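Side-chain contacts in protein 1A (Cricket paralysis virus, PDB 6C3R), which suppresses antiviral RNA silencing in insect cells by inactivating host AGO2 and recruiting a cellular ubiquitin ligase complex that promotes its degradation: residues N20-F24 against F25-Y29; L83-K86 against F87-Y91. All blocks are in the same frame, centred on the assembly; numbering follows the deposited sequence.

Contact 1 (N20-F24 against F25-Y29)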
ATOM      1  N   ASN A  20     -10.239 -21.529 -10.100  1.00 52.26           N
ATOM      2  CA  ASN A  20      -9.445 -20.425  -9.550  1.00 50.74           C
ATOM      3  C   ASN A  20      -8.811 -20.719  -8.196  1.00 49.35           C
ATOM      4  O   ASN A  20      -9.244 -21.605  -7.464  1.00 49.24           O
ATOM      5  CB  ASN A  20     -10.292 -19.165  -9.420  1.00 50.87           C
ATOM      6  CG  ASN A  20     -11.156 -19.185  -8.178  1.00 51.47           C
ATOM      7  OD1 ASN A  20     -10.777 -18.632  -7.147  1.00 52.86           O
ATOM      8  ND2 ASN A  20     -12.291 -19.859  -8.253  1.00 51.61           N
ATOM      9  N   LEU A  21      -7.792 -19.932  -7.879  1.00 48.28           N
ATOM     10  CA  LEU A  21      -7.148 -19.984  -6.580  1.00 47.69           C
ATOM     11  C   LEU A  21      -7.170 -18.610  -5.952  1.00 46.86           C
ATOM     12  O   LEU A  21      -6.170 -18.157  -5.430  1.00 47.71           O
ATOM     13  CB  LEU A  21      -5.719 -20.496  -6.717  1.00 45.43           C
ATOM     14  CG  LEU A  21      -5.591 -21.902  -7.270  1.00 45.84           C
ATOM     15  CD1 LEU A  21      -4.156 -22.154  -7.703  1.00 46.24           C
ATOM     16  CD2 LEU A  21      -6.035 -22.928  -6.239  1.00 46.19           C
ATOM     17  N   ASP A  22      -8.322 -17.957  -5.994  1.00 48.63           N
ATOM     18  CA  ASP A  22      -8.501 -16.686  -5.307  1.00 50.12           C
ATOM     19  C   ASP A  22      -8.661 -16.950  -3.812  1.00 49.49           C
ATOM     20  O   ASP A  22      -9.449 -17.803  -3.420  1.00 51.20           O
ATOM     21  CB  ASP A  22      -9.721 -15.926  -5.830  1.00 52.22           C
ATOM     22  CG  ASP A  22      -9.647 -15.628  -7.322  1.00 54.30           C
ATOM     23  OD1 ASP A  22      -8.577 -15.811  -7.943  1.00 55.52           O
ATOM     24  OD2 ASP A  22     -10.675 -15.199  -7.886  1.00 56.72           O
ATOM     25  N   GLY A  23      -7.873 -16.241  -3.004  1.00 48.51           N
ATOM     26  CA  GLY A  23      -8.021 -16.208  -1.555  1.00 48.44           C
ATOM     27  C   GLY A  23      -8.278 -14.781  -1.090  1.00 48.08           C
ATOM     28  O   GLY A  23      -8.912 -14.003  -1.778  1.00 46.88           O
ATOM     29  N   PHE A  24      -7.756 -14.452   0.083  1.00 49.05           N
ATOM     30  CA  PHE A  24      -8.004 -13.175   0.741  1.00 50.40           C
ATOM     31  C   PHE A  24      -7.096 -12.048   0.228  1.00 50.01           C
ATOM     32  O   PHE A  24      -5.934 -11.943   0.633  1.00 47.17           O
ATOM     33  CB  PHE A  24      -7.825 -13.361   2.259  1.00 51.67           C
ATOM     34  CG  PHE A  24      -8.359 -12.227   3.080  1.00 52.19           C
ATOM     35  CD1 PHE A  24      -9.673 -11.780   2.909  1.00 51.68           C
ATOM     36  CD2 PHE A  24      -7.559 -11.609   4.039  1.00 53.35           C
ATOM     37  CE1 PHE A  24     -10.171 -10.732   3.662  1.00 52.26           C
ATOM     38  CE2 PHE A  24      -8.056 -10.551   4.797  1.00 54.35           C
ATOM     39  CZ  PHE A  24      -9.364 -10.117   4.611  1.00 53.43           C
ATOM     40  N   PHE A  25      -7.647 -11.212  -0.661  1.00 51.93           N
ATOM     41  CA  PHE A  25      -6.904 -10.130  -1.361  1.00 52.77           C
ATOM     42  C   PHE A  25      -5.623 -10.612  -2.028  1.00 50.11           C
ATOM     43  O   PHE A  25      -4.665  -9.850  -2.188  1.00 48.37           O
ATOM     44  CB  PHE A  25      -6.616  -8.943  -0.429  1.00 54.96           C
ATOM     45  CG  PHE A  25      -7.853  -8.323   0.128  1.00 59.83           C
ATOM     46  CD1 PHE A  25      -8.780  -7.721  -0.722  1.00 62.51           C
ATOM     47  CD2 PHE A  25      -8.120  -8.362   1.494  1.00 63.06           C
ATOM     48  CE1 PHE A  25      -9.949  -7.171  -0.220  1.00 65.17           C
ATOM     49  CE2 PHE A  25      -9.287  -7.802   2.001  1.00 65.67           C
ATOM     50  CZ  PHE A  25     -10.205  -7.212   1.142  1.00 66.08           C
ATOM     51  N   CYS A  26      -5.635 -11.878  -2.446  1.00 48.04           N
ATOM     52  CA  CYS A  26      -4.498 -12.495  -3.082  1.00 45.81           C
ATOM     53  C   CYS A  26      -4.933 -13.778  -3.760  1.00 45.20           C
ATOM     54  O   CYS A  26      -5.687 -14.569  -3.177  1.00 45.56           O
ATOM     55  CB  CYS A  26      -3.395 -12.789  -2.060  1.00 46.05           C
ATOM     56  SG  CYS A  26      -1.810 -13.197  -2.819  1.00 44.82           S
ATOM     57  N   THR A  27      -4.444 -13.985  -4.981  1.00 43.59           N
ATOM     58  CA  THR A  27      -4.688 -15.209  -5.730  1.00 42.53           C
ATOM     59  C   THR A  27      -3.360 -15.829  -6.227  1.00 40.43           C
ATOM     60  O   THR A  27      -2.375 -15.120  -6.453  1.00 38.12           O
ATOM     61  CB  THR A  27      -5.673 -14.947  -6.901  1.00 43.84           C
ATOM     62  OG1 THR A  27      -6.009 -16.184  -7.531  1.00 44.86           O
ATOM     63  CG2 THR A  27      -5.095 -14.006  -7.957  1.00 44.33           C
ATOM     64  N   PHE A  28      -3.361 -17.148  -6.394  1.00 39.30           N
ATOM     65  CA  PHE A  28      -2.212 -17.881  -6.920  1.00 40.65           C
ATOM     66  C   PHE A  28      -2.504 -18.303  -8.350  1.00 42.79           C
ATOM     67  O   PHE A  28      -3.641 -18.645  -8.663  1.00 42.24           O
ATOM     68  CB  PHE A  28      -1.949 -19.169  -6.127  1.00 39.87           C
ATOM     69  CG  PHE A  28      -1.078 -18.999  -4.935  1.00 38.58           C
ATOM     70  CD1 PHE A  28       0.303 -19.031  -5.063  1.00 37.84           C
ATOM     71  CD2 PHE A  28      -1.631 -18.872  -3.667  1.00 38.51           C
ATOM     72  CE1 PHE A  28       1.126 -18.909  -3.952  1.00 36.81           C
ATOM     73  CE2 PHE A  28      -0.811 -18.749  -2.553  1.00 38.30           C
ATOM     74  CZ  PHE A  28       0.572 -18.760  -2.700  1.00 36.96           C
ATOM     75  N   TYR A  29      -1.468 -18.300  -9.196  1.00 45.03           N
ATOM     76  CA  TYR A  29      -1.516 -18.897 -10.530  1.00 46.65           C
ATOM     77  C   TYR A  29      -0.534 -20.037 -10.502  1.00 45.82           C
ATOM     78  O   TYR A  29       0.392 -20.019  -9.696  1.00 46.16           O
ATOM     79  CB  TYR A  29      -1.085 -17.907 -11.608  1.00 49.55           C
ATOM     80  CG  TYR A  29      -2.057 -16.799 -11.985  1.00 52.98           C
ATOM     81  CD1 TYR A  29      -3.288 -16.624 -11.338  1.00 55.17           C
ATOM     82  CD2 TYR A  29      -1.714 -15.892 -12.994  1.00 56.90           C
ATOM     83  CE1 TYR A  29      -4.152 -15.603 -11.703  1.00 57.81           C
ATOM     84  CE2 TYR A  29      -2.563 -14.854 -13.361  1.00 59.13           C
ATOM     85  CZ  TYR A  29      -3.783 -14.715 -12.714  1.00 60.32           C
ATOM     86  OH  TYR A  29      -4.623 -13.679 -13.064  1.00 63.37           O
TER

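Contact 2 (L83-K86 against F87-Y91)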
ATOM      1  N   LEU A  83       7.692 -16.519   3.539  1.00 30.00           N
ATOM      2  CA  LEU A  83       7.825 -15.618   2.391  1.00 29.67           C
ATOM      3  C   LEU A  83       6.457 -15.139   1.919  1.00 29.45           C
ATOM      4  O   LEU A  83       6.257 -13.973   1.663  1.00 30.07           O
ATOM      5  CB  LEU A  83       8.530 -16.296   1.213  1.00 29.21           C
ATOM      6  CG  LEU A  83      10.016 -16.649   1.287  1.00 29.04           C
ATOM      7  CD1 LEU A  83      10.400 -17.594   0.165  1.00 28.60           C
ATOM      8  CD2 LEU A  83      10.851 -15.389   1.230  1.00 29.37           C
ATOM      9  N   VAL A  84       5.506 -16.042   1.833  1.00 29.36           N
ATOM     10  CA  VAL A  84       4.156 -15.643   1.489  1.00 29.62           C
ATOM     11  C   VAL A  84       3.631 -14.618   2.498  1.00 30.24           C
ATOM     12  O   VAL A  84       2.983 -13.660   2.134  1.00 29.38           O
ATOM     13  CB  VAL A  84       3.211 -16.862   1.383  1.00 28.86           C
ATOM     14  CG1 VAL A  84       1.797 -16.417   1.100  1.00 28.36           C
ATOM     15  CG2 VAL A  84       3.687 -17.787   0.273  1.00 29.09           C
ATOM     16  N   TRP A  85       3.900 -14.855   3.768  1.00 32.72           N
ATOM     17  CA  TRP A  85       3.466 -13.960   4.836  1.00 34.43           C
ATOM     18  C   TRP A  85       4.063 -12.554   4.693  1.00 34.03           C
ATOM     19  O   TRP A  85       3.373 -11.565   4.869  1.00 33.29           O
ATOM     20  CB  TRP A  85       3.795 -14.584   6.205  1.00 36.23           C
ATOM     21  CG  TRP A  85       3.545 -13.644   7.341  1.00 38.17           C
ATOM     22  CD1 TRP A  85       4.466 -13.168   8.233  1.00 38.63           C
ATOM     23  CD2 TRP A  85       2.296 -13.035   7.681  1.00 38.75           C
ATOM     24  NE1 TRP A  85       3.867 -12.299   9.099  1.00 39.43           N
ATOM     25  CE2 TRP A  85       2.533 -12.204   8.793  1.00 39.92           C
ATOM     26  CE3 TRP A  85       0.995 -13.112   7.152  1.00 38.48           C
ATOM     27  CZ2 TRP A  85       1.512 -11.449   9.393  1.00 40.30           C
ATOM     28  CZ3 TRP A  85      -0.017 -12.367   7.741  1.00 38.62           C
ATOM     29  CH2 TRP A  85       0.246 -11.546   8.851  1.00 39.94           C
ATOM     30  N   LYS A  86       5.346 -12.485   4.369  1.00 34.82           N
ATOM     31  CA  LYS A  86       5.996 -11.205   4.048  1.00 35.00           C
ATOM     32  C   LYS A  86       5.417 -10.491   2.831  1.00 34.45           C
ATOM     33  O   LYS A  86       5.347  -9.269   2.817  1.00 35.27           O
ATOM     34  CB  LYS A  86       7.470 -11.398   3.821  1.00 34.91           C
ATOM     35  CG  LYS A  86       8.246 -11.608   5.090  1.00 36.23           C
ATOM     36  CD  LYS A  86       9.577 -12.240   4.735  1.00 37.57           C
ATOM     37  CE  LYS A  86      10.539 -12.234   5.895  1.00 39.30           C
ATOM     38  NZ  LYS A  86      11.597 -13.247   5.611  1.00 40.89           N
ATOM     39  N   PHE A  87       5.062 -11.252   1.803  1.00 34.39           N
ATOM     40  CA  PHE A  87       4.353 -10.717   0.646  1.00 33.92           C
ATOM     41  C   PHE A  87       3.022 -10.145   1.093  1.00 35.02           C
ATOM     42  O   PHE A  87       2.736  -8.995   0.825  1.00 36.11           O
ATOM     43  CB  PHE A  87       4.132 -11.796  -0.420  1.00 32.85           C
ATOM     44  CG  PHE A  87       3.480 -11.287  -1.664  1.00 31.99           C
ATOM     45  CD1 PHE A  87       2.097 -11.264  -1.776  1.00 32.20           C
ATOM     46  CD2 PHE A  87       4.244 -10.816  -2.720  1.00 32.21           C
ATOM     47  CE1 PHE A  87       1.464 -10.770  -2.918  1.00 31.91           C
ATOM     48  CE2 PHE A  87       3.630 -10.344  -3.873  1.00 33.15           C
ATOM     49  CZ  PHE A  87       2.229 -10.303  -3.965  1.00 32.50           C
ATOM     50  N   VAL A  88       2.223 -10.963   1.762  1.00 37.23           N
ATOM     51  CA  VAL A  88       0.931 -10.563   2.313  1.00 39.54           C
ATOM     52  C   VAL A  88       1.066  -9.311   3.199  1.00 41.94           C
ATOM     53  O   VAL A  88       0.291  -8.388   3.054  1.00 41.92           O
ATOM     54  CB  VAL A  88       0.282 -11.742   3.078  1.00 40.87           C
ATOM     55  CG1 VAL A  88      -0.782 -11.286   4.056  1.00 42.61           C
ATOM     56  CG2 VAL A  88      -0.335 -12.731   2.097  1.00 41.17           C
ATOM     57  N   GLN A  89       2.056  -9.265   4.088  1.00 45.06           N
ATOM     58  CA  GLN A  89       2.321  -8.045   4.872  1.00 47.65           C
ATOM     59  C   GLN A  89       2.594  -6.827   3.977  1.00 47.81           C
ATOM     60  O   GLN A  89       2.043  -5.754   4.189  1.00 48.03           O
ATOM     61  CB  GLN A  89       3.507  -8.227   5.819  1.00 50.07           C
ATOM     62  CG  GLN A  89       3.175  -8.997   7.083  1.00 53.72           C
ATOM     63  CD  GLN A  89       4.309  -9.001   8.117  1.00 57.93           C
ATOM     64  OE1 GLN A  89       4.137  -9.531   9.226  1.00 61.25           O
ATOM     65  NE2 GLN A  89       5.467  -8.412   7.771  1.00 57.91           N
ATOM     66  N   ASN A  90       3.443  -7.003   2.979  1.00 47.19           N
ATOM     67  CA  ASN A  90       3.801  -5.913   2.096  1.00 47.92           C
ATOM     68  C   ASN A  90       2.696  -5.529   1.091  1.00 48.47           C
ATOM     69  O   ASN A  90       2.699  -4.422   0.563  1.00 46.29           O
ATOM     70  CB  ASN A  90       5.111  -6.234   1.374  1.00 48.64           C
ATOM     71  CG  ASN A  90       5.894  -4.988   0.992  1.00 49.98           C
ATOM     72  OD1 ASN A  90       6.248  -4.159   1.849  1.00 51.52           O
ATOM     73  ND2 ASN A  90       6.188  -4.852  -0.293  1.00 50.82           N
ATOM     74  N   TYR A  91       1.758  -6.428   0.812  1.00 50.89           N
ATOM     75  CA  TYR A  91       0.685  -6.086  -0.119  1.00 54.09           C
ATOM     76  C   TYR A  91      -0.255  -5.029   0.493  1.00 58.90           C
ATOM     77  O   TYR A  91      -0.441  -4.949   1.698  1.00 61.60           O
ATOM     78  CB  TYR A  91      -0.076  -7.330  -0.608  1.00 52.02           C
ATOM     79  CG  TYR A  91      -1.139  -7.020  -1.652  1.00 51.05           C
ATOM     80  CD1 TYR A  91      -0.800  -6.760  -2.981  1.00 52.76           C
ATOM     81  CD2 TYR A  91      -2.475  -6.960  -1.302  1.00 51.10           C
ATOM     82  CE1 TYR A  91      -1.774  -6.464  -3.933  1.00 53.41           C
ATOM     83  CE2 TYR A  91      -3.452  -6.673  -2.232  1.00 52.56           C
ATOM     84  CZ  TYR A  91      -3.110  -6.417  -3.549  1.00 54.97           C
ATOM     85  OH  TYR A  91      -4.125  -6.126  -4.463  1.00 58.10           O
TER

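Contact 1 (N20-F24 against F25-Y29)
Thr-27 reaches back to Asp-22 across a tight reversal of the chain. The arrangement is hairpin-like: the loop after helix 2-16 doubles back beside strand 26-30, with a single antiparallel bridge between Asp-22 and Thr-27. The two side chains run next to each other in the same direction. Thr-27 OG1 stands opposite its own backbone N (chi1 -174°), which turns the hydroxyl to the carboxylate. It donates to the anti lone pair of Asp-22 OD1 at 2.6 Å. Two backbone bonds flank this pair. Phe-28 N binds Leu-21 O, approaching from above the carbonyl plane, and Gly-23 N binds Cys-26 O at 2.8 Å. Leu-21 and Phe-28 meet at a slant, with Leu-21 CD1 4.0 Å from Phe-28 CB. Leu-21 O also accepts from the indole N-H of Trp-123, so the buried Leu-21 is tied to helix 117-123. An Asx turn precedes the reversal, where Asp-22 N donates to Asn-20 OD1. At the far end the Phe-24 and Phe-25 rings run alongside each other with planes 50° apart. Phe-25 comes over one face of Phe-24 with CD2 and CE2, CD2 3.7 Å above the plane, over the ring centre.

Contact 2 (L83-K86 against F87-Y91)
Trp-85 and Gln-89 make the main side-chain contact, a CH-pi interaction. Gln-89 CG lies over one face of the indole, 4.0 Å from the centroid of the six-membered ring and offset toward the rim. The first torsion of Gln-89 (chi1 -79°) sets CG beside its own backbone N, and the chain then extends across the indole. The amide plane is turned 68° from the ring. Gln-89 OE1 comes 2.8 Å from Trp-85 NE1, but the angle is too poor for a hydrogen bond. Apolar contacts follow on Val-88. Its CG1 is 3.9 Å from Trp-85 CZ3, and the valine side chain stands roughly perpendicular to that of the tryptophan. Its CG2 is a looser 4.4 Å from Val-84 CG1. This is the i to i+3 and i to i+4 spacing of an alpha helix, here the C-terminal part of helix 77-90. Helix 129-136 packs against Val-84, Trp-85 and Val-88, and Trp-85 touches Arg-133, which is involved in blocking host stress granule formation. Backbone hydrogen bonds run i to i+4 from Leu-83 O through Lys-86 O. The straightest is Val-88 N to Val-84 O, 2.8 Å at 177°. Among the polar ends, Lys-86 NZ bonds Tyr-97 OH of the second subunit.

How the contacts relate
Contact 1 comes first along the chain and closes before contact 2 opens. Their centres are 13 Å apart. Contact 1 includes most of strand 26-30, which pairs in parallel with strand 104-108. Contact 2 lies on helix 77-90, which packs against strand 26-30. The two contacts touch directly: Cys-26 SG packs on the Phe-87 ring, and Phe-25 O lies near Tyr-91 CE2. Phe-28 further joins strand and helix by touching Trp-80. Contact 2 also meets helix 53-70, helix 129-136 and the second subunit, whereas no other chain of the assembly touches contact 1. Just beyond contact 2 comes the region 93-101, which binds and inhibits host AGO2.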